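Local coordinates for SusD superfamily protein (Bacteroides thetaiotaomicron VPI-5482, PDB 3HDX) that probably binds polysaccharide at the bacterial outer membrane, as a SusD-family lipoprotein serving carbohydrate uptake, at residues A[86-91]-A[108-113]; A[301-306]-A[419-424]; A[389-394]-A[413-418]. One frame throughout, in Å; residues are numbered along the deposited sequence. Where two conformers were deposited one is given.

Interaction 1 of 3, residues A[86-91]-A[108-113]; sequences SVFMEK and KYDIAQ
Ile111 of helix 104-129 pushes its CD1 methyl against the backbone of helix 76-91 and gives the largest share of surface to this contact; in one of its two deposited conformers, the one described here, Ile111 CD1 meets Met89 CA at 3.6 Å. The two short helical segments run nearly antiparallel, their axes 9.7 Å apart at closest approach and their N-to-C directions at 155°, with Met89 and Ile111 facing each other in the backbone register. Chi1 and chi2 of Ile111 bend the same way, which carries CD1 over to Met89. The same methyl is 4.1 Å from CG of Met89, which is deposited as selenomethionine, and sits at the edge of the Phe88 ring, near its plane, 4.1 Å from Phe88 CD1. In this conformer one methyl thus fills the angle between two consecutive side chains.

Phe88 makes the second half of the interface. With CG anti to the backbone N (chi1 -173°), its ring reaches toward helix 104-129 until CZ is 3.5 Å from Asp110 CB. The carboxylate plane is turned 63° from the ring, and Asp110 OD2 lies in the ring plane at its edge. The contact is made by carbon atoms, while the buried carboxylate is bonded to tyrosines outside the two segments: OD1 to Tyr181, OD2 to Tyr102 and Tyr182. The near-antiparallel helix pair, with helix 93-98 in its connection, is consistent with the TPR-clan helical region of SusD proteins. Helix 11-30 adds Ala17 and Leu18 against Phe88, Trp8 meets the same ring at a steep angle, and further along helix 104-129 Val114, Arg115 and Arg118 continue the packing onto Met89.

Interaction 2 of 3, residues A[301-306]-A[419-424]; sequences FSIFTN and ERRREL. With EDO (1,2-ethanediol), chain G.
Ile303 and Phe304 bear on Arg421 and Arg422 where the C-terminal end of helix 297-303 packs on helix 409-423 of the largely helical SusD fold, its last carbonyl, Ile303 O, taken by an arginine. The tight part centres on Arg422. Its aliphatic arm slides past the Phe304 side chain in the opposite direction, CD lying 3.5 Å from Phe304 CD1, while its CG touches Ile303 CG2 at 3.8 Å. A bend at chi3 (-75°) then turns the guanidinium so that its edge meets Ile303 O: NH1 donates over 3.1 Å, within 5° of the guanidinium plane and almost in line with the C=O bond. NH2 grips Glu419 OE1 at 2.8 Å and also pairs with Glu415, which helps fix the group's rotation. Replacing Arg422 by alanine removes the guanidinium, which would probably leave Ile303 O without this donor and Glu419 and Glu415 without their shared partner.

Arg421 belongs to the packed part too. Its extended chain crosses Ile303 at about a right angle, and Ile303 CG1 sits over the centre of its guanidinium, 3.6 Å from Arg421 CZ; NH2 is paired with Asp45 and NH1 with Glu418. The looser, solvent side lies beyond Phe304, where exposed Thr305 leads to Asn306. There Asn306 ND2 donates to O1 of a 1,2-ethanediol, probably from the crystallisation liquor, in a nearly straight bond of 3.1 Å.

Interaction 3 of 3, residues A[389-394]-A[413-418]; sequences MIRTNR and IAEIFE. With EDO (1,2-ethanediol), chain G; EDO (1,2-ethanediol), chain E.
Arg391 of helix 380-391 faces Glu415 of helix 409-423; in the first segment a type I turn runs from Arg391 to Arg394, closed by Arg394 N to Arg391 O at 2.9 Å, while the second stays helical throughout. The backbones are bridged by long side chains that cross at about a right angle, with guanidinium and carboxylate planes 66° apart. Arg391 NH1 and Glu415 OE2 form a long salt bridge of 3.8 Å, and two waters fill it in. Each accepts from NH1 and donates to OE2, the first at 2.8 Å from NH1 and the second at 3.0 Å, and both lie in the guanidinium plane at its edge. A bend at chi3 (60°) of Arg391 aims that edge across the gap. Its NE is held by Arg397 O, and NH2 gives a hydrogen bond to a 1,2-ethanediol O1. Glu415 OE2 is bound directly by Arg422, so the waters serve an oxygen that already has a charged partner. Farther along, Glu418 OE2 accepts from a second ethanediol. This water-mediated ion pair joins helix 380-391 to helix 409-423 in the largely helical SusD family region, which belongs to the TPR clan.

Overall arrangement
Interactions 2 and 3 form one cluster, while interaction 1 stands apart. The centres of interactions 2 and 3 are about 9 Å apart, and helix 409-423 serves both. Two salt bridges tie them together: Arg422 NH2 to Glu415 OE2 and Glu423 OE2 to Arg394 NH2, each 2.8 Å. The same 1,2-ethanediol, probably from the crystallisation liquor, touches both, held by Asn306 of one and Arg391 of the other, so its site lies between them; whether it marks a pocket used by a natural ligand is not established. Interaction 1 lies across the chain's centre, with its own centre about 41 Å from that of interaction 2 and 39 Å from that of interaction 3.

Interaction 1 of 3, residues A[86-91]-A[108-113]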
loop_
_atom_site.group_PDB
_atom_site.type_symbol
_atom_site.label_atom_id
_atom_site.label_comp_id
_atom_site.label_asym_id
_atom_site.label_seq_id
_atom_site.Cartn_x
_atom_site.Cartn_y
_atom_site.Cartn_z
ATOM N N SER A 86 -5.020 18.705 8.155
ATOM C CA SER A 86 -4.553 19.978 8.667
ATOM C C SER A 86 -5.668 20.740 9.411
ATOM O O SER A 86 -5.431 21.291 10.500
ATOM C CB SER A 86 -4.036 20.850 7.536
ATOM O OG SER A 86 -2.918 20.223 6.920
ATOM N N VAL A 87 -6.872 20.741 8.829
ATOM C CA VAL A 87 -8.035 21.398 9.476
ATOM C C VAL A 87 -8.348 20.718 10.813
ATOM O O VAL A 87 -8.573 21.398 11.843
ATOM C CB VAL A 87 -9.289 21.434 8.547
ATOM C CG1 VAL A 87 -10.519 21.954 9.328
ATOM C CG2 VAL A 87 -9.031 22.324 7.347
ATOM N N PHE A 88 -8.348 19.378 10.823
ATOM C CA PHE A 88 -8.630 18.641 12.042
ATOM C C PHE A 88 -7.631 19.044 13.144
ATOM O O PHE A 88 -8.022 19.332 14.280
ATOM C CB PHE A 88 -8.588 17.120 11.789
ATOM C CG PHE A 88 -9.034 16.299 12.967
ATOM C CD1 PHE A 88 -8.221 16.116 14.079
ATOM C CD2 PHE A 88 -10.311 15.726 12.982
ATOM C CE1 PHE A 88 -8.679 15.406 15.164
ATOM C CE2 PHE A 88 -10.743 15.015 14.044
ATOM C CZ PHE A 88 -9.950 14.873 15.143
HETATM N N MSE A 89 -6.343 19.106 12.810
HETATM C CA MSE A 89 -5.333 19.453 13.817
HETATM C C MSE A 89 -5.479 20.881 14.327
HETATM O O MSE A 89 -5.135 21.143 15.483
HETATM C CB MSE A 89 -3.935 19.234 13.261
HETATM C CG MSE A 89 -3.695 17.758 12.903
HETATM SE SE MSE A 89 -2.108 17.425 11.896
HETATM C CE MSE A 89 -0.837 17.717 13.227
ATOM N N GLU A 90 -5.974 21.787 13.470
ATOM C CA GLU A 90 -6.184 23.175 13.857
ATOM C C GLU A 90 -7.410 23.360 14.741
ATOM O O GLU A 90 -7.376 24.196 15.682
ATOM C CB GLU A 90 -6.327 24.065 12.597
ATOM C CG GLU A 90 -5.035 24.164 11.800
ATOM C CD GLU A 90 -5.196 24.624 10.355
ATOM O OE1 GLU A 90 -6.331 25.061 9.969
ATOM O OE2 GLU A 90 -4.144 24.592 9.628
ATOM N N LYS A 91 -8.471 22.598 14.438
ATOM C CA LYS A 91 -9.787 22.835 15.056
ATOM C C LYS A 91 -10.210 21.890 16.178
ATOM O O LYS A 91 -10.907 22.308 17.103
ATOM C CB LYS A 91 -10.829 22.868 13.950
ATOM C CG LYS A 91 -10.596 23.982 12.925
ATOM C CD LYS A 91 -10.719 25.372 13.516
ATOM C CE LYS A 91 -10.535 26.461 12.438
ATOM N NZ LYS A 91 -10.988 27.800 12.902
ATOM N N LYS A 108 -5.385 13.536 21.756
ATOM C CA LYS A 108 -4.015 13.087 21.390
ATOM C C LYS A 108 -4.093 11.907 20.413
ATOM O O LYS A 108 -3.369 11.876 19.420
ATOM C CB LYS A 108 -3.178 12.723 22.629
ATOM C CG LYS A 108 -2.710 13.934 23.429
ATOM C CD LYS A 108 -1.861 13.526 24.653
ATOM C CE LYS A 108 -1.288 14.741 25.434
ATOM N N TYR A 109 -4.999 10.965 20.674
ATOM C CA TYR A 109 -5.174 9.828 19.768
ATOM C C TYR A 109 -5.620 10.285 18.367
ATOM O O TYR A 109 -5.108 9.815 17.346
ATOM C CB TYR A 109 -6.202 8.821 20.289
ATOM C CG TYR A 109 -5.792 7.909 21.450
ATOM C CD1 TYR A 109 -4.458 7.689 21.796
ATOM C CD2 TYR A 109 -6.761 7.162 22.107
ATOM C CE1 TYR A 109 -4.104 6.829 22.805
ATOM C CE2 TYR A 109 -6.417 6.258 23.126
ATOM C CZ TYR A 109 -5.089 6.104 23.463
ATOM O OH TYR A 109 -4.743 5.210 24.439
ATOM N N ASP A 110 -6.609 11.172 18.332
ATOM C CA ASP A 110 -7.197 11.597 17.070
ATOM C C ASP A 110 -6.185 12.388 16.240
ATOM O O ASP A 110 -6.060 12.163 15.021
ATOM C CB ASP A 110 -8.449 12.477 17.276
ATOM C CG ASP A 110 -9.619 11.766 17.944
ATOM O OD1 ASP A 110 -9.542 10.552 18.256
ATOM O OD2 ASP A 110 -10.648 12.467 18.126
ATOM N N ILE A 111 -5.480 13.298 16.894
ATOM C CA ILE A 111 -4.439 14.115 16.261
ATOM C C ILE A 111 -3.347 13.205 15.678
ATOM O O ILE A 111 -2.896 13.407 14.547
ATOM C CB ILE A 111 -3.786 15.127 17.268
ATOM C CG1 ILE A 111 -4.796 16.214 17.719
ATOM C CG2 ILE A 111 -2.550 15.765 16.676
ATOM C CD1 ILE A 111 -5.233 17.173 16.648
ATOM N N ALA A 112 -2.919 12.215 16.459
ATOM C CA ALA A 112 -1.859 11.313 16.000
ATOM C C ALA A 112 -2.284 10.544 14.726
ATOM O O ALA A 112 -1.480 10.374 13.804
ATOM C CB ALA A 112 -1.423 10.382 17.126
ATOM N N GLN A 113 -3.544 10.110 14.677
ATOM C CA GLN A 113 -4.074 9.419 13.505
ATOM C C GLN A 113 -4.076 10.306 12.287
ATOM O O GLN A 113 -3.595 9.875 11.228
ATOM C CB GLN A 113 -5.451 8.849 13.766
ATOM C CG GLN A 113 -5.459 7.665 14.735
ATOM C CD GLN A 113 -6.847 7.332 15.198
ATOM O OE1 GLN A 113 -7.603 6.625 14.516
ATOM N NE2 GLN A 113 -7.189 7.823 16.402
#

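Interaction 2 of 3, residues A[301-306]-A[419-424]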
loop_
_atom_site.group_PDB
_atom_site.type_symbol
_atom_site.label_atom_id
_atom_site.label_comp_id
_atom_site.label_asym_id
_atom_site.label_seq_id
_atom_site.Cartn_x
_atom_site.Cartn_y
_atom_site.Cartn_z
ATOM N N PHE A 301 3.656 -19.739 -15.063
ATOM C CA PHE A 301 4.678 -20.784 -15.071
ATOM C C PHE A 301 6.083 -20.236 -15.023
ATOM O O PHE A 301 6.977 -20.973 -14.638
ATOM C CB PHE A 301 4.427 -21.812 -16.177
ATOM C CG PHE A 301 3.163 -22.600 -15.949
ATOM C CD1 PHE A 301 3.044 -23.424 -14.841
ATOM C CD2 PHE A 301 2.105 -22.561 -16.837
ATOM C CE1 PHE A 301 1.884 -24.169 -14.617
ATOM C CE2 PHE A 301 0.929 -23.313 -16.603
ATOM C CZ PHE A 301 0.828 -24.094 -15.485
ATOM N N SER A 302 6.265 -18.957 -15.366
ATOM C CA SER A 302 7.574 -18.302 -15.285
ATOM C C SER A 302 7.839 -17.829 -13.846
ATOM O O SER A 302 8.950 -17.941 -13.332
ATOM C CB SER A 302 7.633 -17.087 -16.239
ATOM O OG SER A 302 7.557 -17.487 -17.594
ATOM N N ILE A 303 6.800 -17.299 -13.204
ATOM C CA ILE A 303 6.894 -16.696 -11.860
ATOM C C ILE A 303 6.900 -17.710 -10.740
ATOM O O ILE A 303 7.686 -17.575 -9.800
ATOM C CB ILE A 303 5.732 -15.691 -11.642
ATOM C CG1 ILE A 303 5.892 -14.516 -12.641
ATOM C CG2 ILE A 303 5.752 -15.170 -10.193
ATOM C CD1 ILE A 303 4.698 -13.593 -12.747
ATOM N N PHE A 304 5.999 -18.699 -10.843
ATOM C CA PHE A 304 5.881 -19.773 -9.858
ATOM C C PHE A 304 6.618 -20.954 -10.453
ATOM O O PHE A 304 6.139 -21.562 -11.414
ATOM C CB PHE A 304 4.415 -20.085 -9.595
ATOM C CG PHE A 304 3.671 -18.950 -8.973
ATOM C CD1 PHE A 304 3.690 -18.774 -7.583
ATOM C CD2 PHE A 304 2.925 -18.056 -9.751
ATOM C CE1 PHE A 304 3.009 -17.758 -6.985
ATOM C CE2 PHE A 304 2.260 -16.997 -9.151
ATOM C CZ PHE A 304 2.270 -16.869 -7.742
ATOM N N THR A 305 7.771 -21.256 -9.849
ATOM C CA THR A 305 8.714 -22.233 -10.380
ATOM C C THR A 305 8.648 -23.591 -9.707
ATOM O O THR A 305 9.326 -24.513 -10.155
ATOM C CB THR A 305 10.159 -21.697 -10.238
ATOM O OG1 THR A 305 10.493 -21.483 -8.842
ATOM C CG2 THR A 305 10.293 -20.316 -10.986
ATOM N N ASN A 306 7.846 -23.706 -8.661
ATOM C CA ASN A 306 7.784 -24.922 -7.849
ATOM C C ASN A 306 6.330 -25.296 -7.675
ATOM O O ASN A 306 5.555 -24.504 -7.133
ATOM C CB ASN A 306 8.475 -24.621 -6.500
ATOM C CG ASN A 306 8.573 -25.816 -5.578
ATOM O OD1 ASN A 306 7.795 -26.741 -5.634
ATOM N ND2 ASN A 306 9.506 -25.731 -4.631
ATOM N N GLU A 419 10.162 -13.485 -4.334
ATOM C CA GLU A 419 9.234 -13.885 -3.265
ATOM C C GLU A 419 8.172 -12.796 -3.031
ATOM O O GLU A 419 6.981 -13.090 -2.826
ATOM C CB GLU A 419 9.959 -14.290 -1.981
ATOM C CG GLU A 419 9.029 -15.057 -0.995
ATOM C CD GLU A 419 8.534 -16.400 -1.507
ATOM O OE1 GLU A 419 9.182 -17.031 -2.374
ATOM O OE2 GLU A 419 7.498 -16.857 -0.987
ATOM N N ARG A 420 8.592 -11.533 -3.006
ATOM C CA ARG A 420 7.617 -10.442 -2.929
ATOM C C ARG A 420 6.634 -10.473 -4.123
ATOM O O ARG A 420 5.439 -10.189 -3.988
ATOM C CB ARG A 420 8.341 -9.093 -2.895
ATOM C CG ARG A 420 9.124 -8.851 -1.638
ATOM C CD ARG A 420 9.774 -7.457 -1.558
ATOM N NE ARG A 420 8.781 -6.367 -1.521
ATOM C CZ ARG A 420 8.163 -5.924 -0.433
ATOM N NH1 ARG A 420 8.489 -6.343 0.801
ATOM N NH2 ARG A 420 7.250 -4.981 -0.566
ATOM N N ARG A 421 7.182 -10.743 -5.305
ATOM C CA ARG A 421 6.395 -10.803 -6.544
ATOM C C ARG A 421 5.270 -11.823 -6.379
ATOM O O ARG A 421 4.154 -11.560 -6.768
ATOM C CB ARG A 421 7.288 -11.183 -7.698
ATOM C CG ARG A 421 6.680 -11.156 -9.098
ATOM C CD ARG A 421 7.750 -11.588 -10.072
ATOM N NE ARG A 421 7.389 -11.352 -11.483
ATOM C CZ ARG A 421 8.160 -11.688 -12.505
ATOM N NH1 ARG A 421 9.337 -12.275 -12.320
ATOM N NH2 ARG A 421 7.775 -11.376 -13.748
ATOM N N ARG A 422 5.613 -12.983 -5.828
ATOM C CA ARG A 422 4.638 -14.012 -5.548
ATOM C C ARG A 422 3.679 -13.681 -4.396
ATOM O O ARG A 422 2.459 -13.773 -4.531
ATOM C CB ARG A 422 5.344 -15.354 -5.291
ATOM C CG ARG A 422 6.025 -15.915 -6.505
ATOM C CD ARG A 422 6.582 -17.280 -6.266
ATOM N NE ARG A 422 7.791 -17.232 -5.464
ATOM C CZ ARG A 422 9.047 -17.206 -5.920
ATOM N NH1 ARG A 422 9.322 -17.229 -7.213
ATOM N NH2 ARG A 422 10.042 -17.174 -5.050
ATOM N N GLU A 423 4.247 -13.308 -3.263
ATOM C CA GLU A 423 3.461 -13.117 -2.060
ATOM C C GLU A 423 2.533 -11.950 -2.086
ATOM O O GLU A 423 1.394 -12.077 -1.654
ATOM C CB GLU A 423 4.414 -13.006 -0.844
ATOM C CG GLU A 423 3.723 -12.892 0.491
ATOM C CD GLU A 423 2.810 -14.090 0.827
ATOM O OE1 GLU A 423 3.081 -15.196 0.320
ATOM O OE2 GLU A 423 1.872 -13.898 1.662
ATOM N N LEU A 424 2.995 -10.844 -2.649
ATOM C CA LEU A 424 2.251 -9.598 -2.620
ATOM C C LEU A 424 1.529 -9.295 -3.933
ATOM O O LEU A 424 1.028 -8.167 -4.145
ATOM C CB LEU A 424 3.192 -8.444 -2.211
ATOM C CG LEU A 424 3.985 -8.644 -0.902
ATOM C CD1 LEU A 424 5.067 -7.562 -0.700
ATOM C CD2 LEU A 424 3.026 -8.662 0.293
HETATM C C1 EDO G . 12.745 -23.620 -4.991
HETATM O O1 EDO G . 11.434 -23.344 -4.448
HETATM C C2 EDO G . 12.777 -24.915 -5.783
HETATM O O2 EDO G . 11.861 -24.859 -6.887
#

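Interaction 3 of 3, residues A[389-394]-A[413-418]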
loop_
_atom_site.group_PDB
_atom_site.type_symbol
_atom_site.label_atom_id
_atom_site.label_comp_id
_atom_site.label_asym_id
_atom_site.label_seq_id
_atom_site.Cartn_x
_atom_site.Cartn_y
_atom_site.Cartn_z
HETATM N N MSE A 389 10.999 -17.661 6.473
HETATM C CA MSE A 389 9.735 -17.558 7.198
HETATM C C MSE A 389 8.541 -17.521 6.258
HETATM O O MSE A 389 7.490 -18.153 6.515
HETATM C CB MSE A 389 9.695 -16.355 8.128
HETATM C CG MSE A 389 10.609 -16.447 9.277
HETATM SE SE MSE A 389 10.550 -14.873 10.384
HETATM C CE MSE A 389 12.138 -15.305 11.419
ATOM N N ILE A 390 8.691 -16.772 5.169
ATOM C CA ILE A 390 7.631 -16.653 4.179
ATOM C C ILE A 390 7.556 -17.938 3.339
ATOM O O ILE A 390 6.463 -18.514 3.174
ATOM C CB ILE A 390 7.850 -15.421 3.294
ATOM C CG1 ILE A 390 8.056 -14.126 4.191
ATOM C CG2 ILE A 390 6.730 -15.413 2.214
ATOM C CD1 ILE A 390 7.148 -13.898 5.318
ATOM N N ARG A 391 8.717 -18.401 2.828
ATOM C CA ARG A 391 8.749 -19.613 1.985
ATOM C C ARG A 391 8.087 -20.819 2.634
ATOM O O ARG A 391 7.218 -21.470 2.016
ATOM C CB ARG A 391 10.173 -19.962 1.643
ATOM C CG ARG A 391 10.846 -19.008 0.653
ATOM C CD ARG A 391 12.300 -19.431 0.445
ATOM N NE ARG A 391 12.382 -20.792 -0.076
ATOM C CZ ARG A 391 12.341 -21.126 -1.373
ATOM N NH1 ARG A 391 12.244 -20.200 -2.354
ATOM N NH2 ARG A 391 12.390 -22.418 -1.704
ATOM N N THR A 392 8.450 -21.065 3.893
ATOM C CA THR A 392 7.963 -22.258 4.601
ATOM C C THR A 392 6.495 -22.180 5.018
ATOM O O THR A 392 5.952 -23.207 5.496
ATOM C CB THR A 392 8.857 -22.633 5.795
ATOM O OG1 THR A 392 8.810 -21.590 6.759
ATOM C CG2 THR A 392 10.308 -22.876 5.329
ATOM N N ASN A 393 5.854 -20.990 4.927
ATOM C CA ASN A 393 4.407 -20.888 5.124
ATOM C C ASN A 393 3.657 -20.926 3.774
ATOM O O ASN A 393 2.431 -20.728 3.725
ATOM C CB ASN A 393 4.008 -19.656 5.894
ATOM C CG ASN A 393 2.685 -19.826 6.642
ATOM O OD1 ASN A 393 2.365 -20.913 7.168
ATOM N ND2 ASN A 393 1.918 -18.748 6.718
ATOM N N ARG A 394 4.391 -21.181 2.686
ATOM C CA ARG A 394 3.842 -21.242 1.333
ATOM C C ARG A 394 4.263 -22.503 0.585
ATOM O O ARG A 394 4.294 -22.534 -0.664
ATOM C CB ARG A 394 4.264 -19.987 0.561
ATOM C CG ARG A 394 3.752 -18.671 1.157
ATOM C CD ARG A 394 2.272 -18.555 1.018
ATOM N NE ARG A 394 1.793 -17.312 1.600
ATOM C CZ ARG A 394 1.116 -17.178 2.748
ATOM N NH1 ARG A 394 0.825 -18.208 3.537
ATOM N NH2 ARG A 394 0.707 -15.962 3.128
ATOM N N ILE A 413 19.231 -11.059 -3.216
ATOM C CA ILE A 413 18.337 -9.881 -3.410
ATOM C C ILE A 413 17.310 -10.165 -4.503
ATOM O O ILE A 413 16.114 -9.978 -4.277
ATOM C CB ILE A 413 19.126 -8.583 -3.727
ATOM C CG1 ILE A 413 19.901 -8.117 -2.506
ATOM C CG2 ILE A 413 18.172 -7.453 -4.266
ATOM C CD1 ILE A 413 21.009 -7.094 -2.857
ATOM N N ALA A 414 17.753 -10.718 -5.622
ATOM C CA ALA A 414 16.831 -10.990 -6.740
ATOM C C ALA A 414 15.730 -11.973 -6.256
ATOM O O ALA A 414 14.545 -11.780 -6.543
ATOM C CB ALA A 414 17.575 -11.499 -7.986
ATOM N N GLU A 415 16.125 -12.995 -5.505
ATOM C CA GLU A 415 15.158 -13.981 -5.009
ATOM C C GLU A 415 14.151 -13.414 -3.988
ATOM O O GLU A 415 12.969 -13.756 -4.031
ATOM C CB GLU A 415 15.830 -15.254 -4.492
ATOM C CG GLU A 415 14.866 -16.343 -4.058
ATOM C CD GLU A 415 13.915 -16.812 -5.142
ATOM O OE1 GLU A 415 14.202 -16.656 -6.364
ATOM O OE2 GLU A 415 12.861 -17.343 -4.746
ATOM N N ILE A 416 14.621 -12.537 -3.113
ATOM C CA ILE A 416 13.728 -11.830 -2.179
ATOM C C ILE A 416 12.666 -11.061 -2.981
ATOM O O ILE A 416 11.474 -11.118 -2.632
ATOM C CB ILE A 416 14.483 -10.873 -1.255
ATOM C CG1 ILE A 416 15.385 -11.669 -0.279
ATOM C CG2 ILE A 416 13.512 -9.993 -0.437
ATOM C CD1 ILE A 416 16.458 -10.895 0.420
ATOM N N PHE A 417 13.091 -10.366 -4.052
ATOM C CA PHE A 417 12.100 -9.691 -4.915
ATOM C C PHE A 417 11.157 -10.652 -5.659
ATOM O O PHE A 417 10.000 -10.319 -5.835
ATOM C CB PHE A 417 12.755 -8.664 -5.816
ATOM C CG PHE A 417 13.079 -7.419 -5.080
ATOM C CD1 PHE A 417 12.065 -6.508 -4.781
ATOM C CD2 PHE A 417 14.365 -7.148 -4.626
ATOM C CE1 PHE A 417 12.346 -5.336 -4.075
ATOM C CE2 PHE A 417 14.625 -6.000 -3.931
ATOM C CZ PHE A 417 13.630 -5.102 -3.633
ATOM N N GLU A 418 11.619 -11.854 -6.030
ATOM C CA GLU A 418 10.706 -12.838 -6.628
ATOM C C GLU A 418 9.713 -13.339 -5.586
ATOM O O GLU A 418 8.576 -13.619 -5.918
ATOM C CB GLU A 418 11.467 -14.023 -7.233
ATOM C CG GLU A 418 12.319 -13.632 -8.413
ATOM C CD GLU A 418 11.567 -12.905 -9.529
ATOM O OE1 GLU A 418 10.483 -13.357 -9.894
ATOM O OE2 GLU A 418 12.094 -11.875 -10.036
HETATM C C1 EDO G . 12.745 -23.620 -4.991
HETATM O O1 EDO G . 11.434 -23.344 -4.448
HETATM C C2 EDO G . 12.777 -24.915 -5.783
HETATM O O2 EDO G . 11.861 -24.859 -6.887
HETATM C C1 EDO E . 12.453 -9.035 -11.796
HETATM O O1 EDO E . 11.324 -9.482 -11.020
HETATM C C2 EDO E . 12.311 -9.470 -13.233
HETATM O O2 EDO E . 11.134 -8.863 -13.769
HETATM O O HOH W 1 11.938 -17.410 -2.157
HETATM O O HOH W 2 12.431 -20.007 -5.294
#